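Local coordinates for amidase, hydantoinase/carbamoylase family (Burkholderia vietnamiensis, PDB 5I4M), which probably hydrolyses N-carbamoyl-L-amino acids, as a two-zinc enzyme of the peptidase M20 family, at residues 36-41 against 67-72. Numbering follows the deposited sequence.
Sequences LMEVAK and VGWAKA
Trp69 reaches across from its own helix to meet Val39 and Glu38 with the benzo half of its indole, a case of one long aromatic side chain bridging the gap between two backbones that stand well apart. The nearest CA atoms, those of Val39 and Trp69, are 11.5 Å from each other. With CG of Trp69 anti to its own carbonyl carbon (chi1 -71°), the indole reaches over to Val39 and Glu38, and its six-membered ring arrives first. Val39 answers with a single methyl: CG2 lies 3.7 Å from Trp69 CZ3 and almost as close to CH2, coming in obliquely to the ring. That methyl is anti to the carbonyl carbon of Val39, whereas CG1 stands anti to the backbone N. Glu38 touches differently, its CB lying at the ring edge near the plane, 4.2 Å from Trp69 CH2.

In the zinc-binding catalytic domain of this M20-family fold, distinct from the dimerisation domain, the contact joins helix 29-39 to the last turns of helix 57-72, with helix 117-132 packing beside both. From that third helix Ile117 and Leu121 touch Val39, while Leu124 packs on Trp69 and Arg128 forms a cation-pi interaction with the indole. A bound zinc ion lies about 13 Å from the Val39 side chain.

Beyond CB, the Glu38 chain turns away from the indole, and its carboxylate forms a salt bridge with Lys41. Lys41 NZ donates to Glu38 OE2 at 2.9 Å, approaching from above the carboxylate plane, 37° out of it.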
loop_
_atom_site.group_PDB
_atom_site.type_symbol
_atom_site.label_atom_id
_atom_site.label_comp_id
_atom_site.label_asym_id
_atom_site.label_seq_id
_atom_site.Cartn_x
_atom_site.Cartn_y
_atom_site.Cartn_z
ATOM N N LEU A 36 -15.867 24.563 17.610
ATOM C CA LEU A 36 -15.371 23.231 17.275
ATOM C C LEU A 36 -16.269 22.553 16.248
ATOM O O LEU A 36 -15.778 21.943 15.294
ATOM C CB LEU A 36 -15.257 22.373 18.536
ATOM C CG LEU A 36 -14.010 22.683 19.361
ATOM C CD1 LEU A 36 -14.171 22.245 20.824
ATOM C CD2 LEU A 36 -12.784 22.007 18.756
ATOM N N MET A 37 -17.589 22.664 16.417
ATOM C CA MET A 37 -18.489 22.064 15.443
ATOM C C MET A 37 -18.352 22.731 14.080
ATOM O O MET A 37 -18.500 22.068 13.047
ATOM C CB MET A 37 -19.929 22.146 15.950
ATOM C CG MET A 37 -20.137 21.477 17.317
ATOM S SD MET A 37 -19.805 19.696 17.272
ATOM C CE MET A 37 -18.208 19.617 18.077
ATOM N N GLU A 38 -18.065 24.031 14.060
ATOM C CA GLU A 38 -17.941 24.750 12.797
ATOM C C GLU A 38 -16.674 24.329 12.050
ATOM O O GLU A 38 -16.722 24.003 10.862
ATOM C CB GLU A 38 -17.947 26.254 13.074
ATOM C CG GLU A 38 -18.320 27.104 11.909
ATOM C CD GLU A 38 -19.752 26.873 11.455
ATOM O OE1 GLU A 38 -20.662 26.791 12.315
ATOM O OE2 GLU A 38 -19.962 26.766 10.235
ATOM N N VAL A 39 -15.532 24.310 12.737
ATOM C CA VAL A 39 -14.304 23.878 12.070
ATOM C C VAL A 39 -14.350 22.391 11.711
ATOM O O VAL A 39 -13.712 21.959 10.740
ATOM C CB VAL A 39 -13.076 24.205 12.938
ATOM C CG1 VAL A 39 -11.816 23.793 12.208
ATOM C CG2 VAL A 39 -13.038 25.685 13.238
ATOM N N ALA A 40 -15.115 21.587 12.454
ATOM C CA ALA A 40 -15.241 20.172 12.114
ATOM C C ALA A 40 -15.847 19.946 10.730
ATOM O O ALA A 40 -15.704 18.850 10.183
ATOM C CB ALA A 40 -16.082 19.443 13.163
ATOM N N LYS A 41 -16.548 20.937 10.163
ATOM C CA LYS A 41 -17.077 20.781 8.809
ATOM C C LYS A 41 -15.980 20.753 7.750
ATOM O O LYS A 41 -16.210 20.252 6.642
ATOM C CB LYS A 41 -18.039 21.921 8.481
ATOM C CG LYS A 41 -19.198 22.052 9.433
ATOM C CD LYS A 41 -19.964 23.335 9.147
ATOM C CE LYS A 41 -21.260 23.369 9.926
ATOM N NZ LYS A 41 -21.949 24.678 9.773
ATOM N N VAL A 67 -7.846 32.515 11.374
ATOM C CA VAL A 67 -7.200 33.826 11.265
ATOM C C VAL A 67 -8.242 34.936 11.180
ATOM O O VAL A 67 -8.113 35.980 11.834
ATOM C CB VAL A 67 -6.239 33.852 10.061
ATOM C CG1 VAL A 67 -5.884 35.280 9.676
ATOM C CG2 VAL A 67 -4.979 33.049 10.391
ATOM N N GLY A 68 -9.293 34.733 10.383
ATOM C CA GLY A 68 -10.351 35.736 10.311
ATOM C C GLY A 68 -11.025 35.978 11.650
ATOM O O GLY A 68 -11.286 37.126 12.029
ATOM N N TRP A 69 -11.318 34.900 12.385
ATOM C CA TRP A 69 -11.910 35.044 13.710
ATOM C C TRP A 69 -10.971 35.779 14.654
ATOM O O TRP A 69 -11.405 36.634 15.438
ATOM C CB TRP A 69 -12.241 33.670 14.293
ATOM C CG TRP A 69 -13.385 32.960 13.636
ATOM C CD1 TRP A 69 -14.339 33.506 12.821
ATOM C CD2 TRP A 69 -13.676 31.555 13.718
ATOM N NE1 TRP A 69 -15.217 32.530 12.406
ATOM C CE2 TRP A 69 -14.834 31.326 12.947
ATOM C CE3 TRP A 69 -13.081 30.477 14.379
ATOM C CZ2 TRP A 69 -15.406 30.063 12.823
ATOM C CZ3 TRP A 69 -13.648 29.227 14.257
ATOM C CH2 TRP A 69 -14.803 29.030 13.482
ATOM N N ALA A 70 -9.683 35.442 14.616
ATOM C CA ALA A 70 -8.743 36.094 15.519
ATOM C C ALA A 70 -8.655 37.582 15.230
ATOM O O ALA A 70 -8.604 38.398 16.156
ATOM C CB ALA A 70 -7.363 35.450 15.406
ATOM N N LYS A 71 -8.620 37.958 13.947
ATOM C CA LYS A 71 -8.568 39.379 13.621
ATOM C C LYS A 71 -9.817 40.087 14.120
ATOM O O LYS A 71 -9.743 41.217 14.624
ATOM C CB LYS A 71 -8.398 39.580 12.117
ATOM C CG LYS A 71 -6.977 39.332 11.626
ATOM C CD LYS A 71 -6.868 39.472 10.118
ATOM C CE LYS A 71 -5.463 39.159 9.638
ATOM N NZ LYS A 71 -5.414 39.087 8.153
ATOM N N ALA A 72 -10.973 39.433 13.997
ATOM C CA ALA A 72 -12.208 40.031 14.491
ATOM C C ALA A 72 -12.187 40.181 16.003
ATOM O O ALA A 72 -12.896 41.034 16.543
ATOM C CB ALA A 72 -13.414 39.195 14.060
#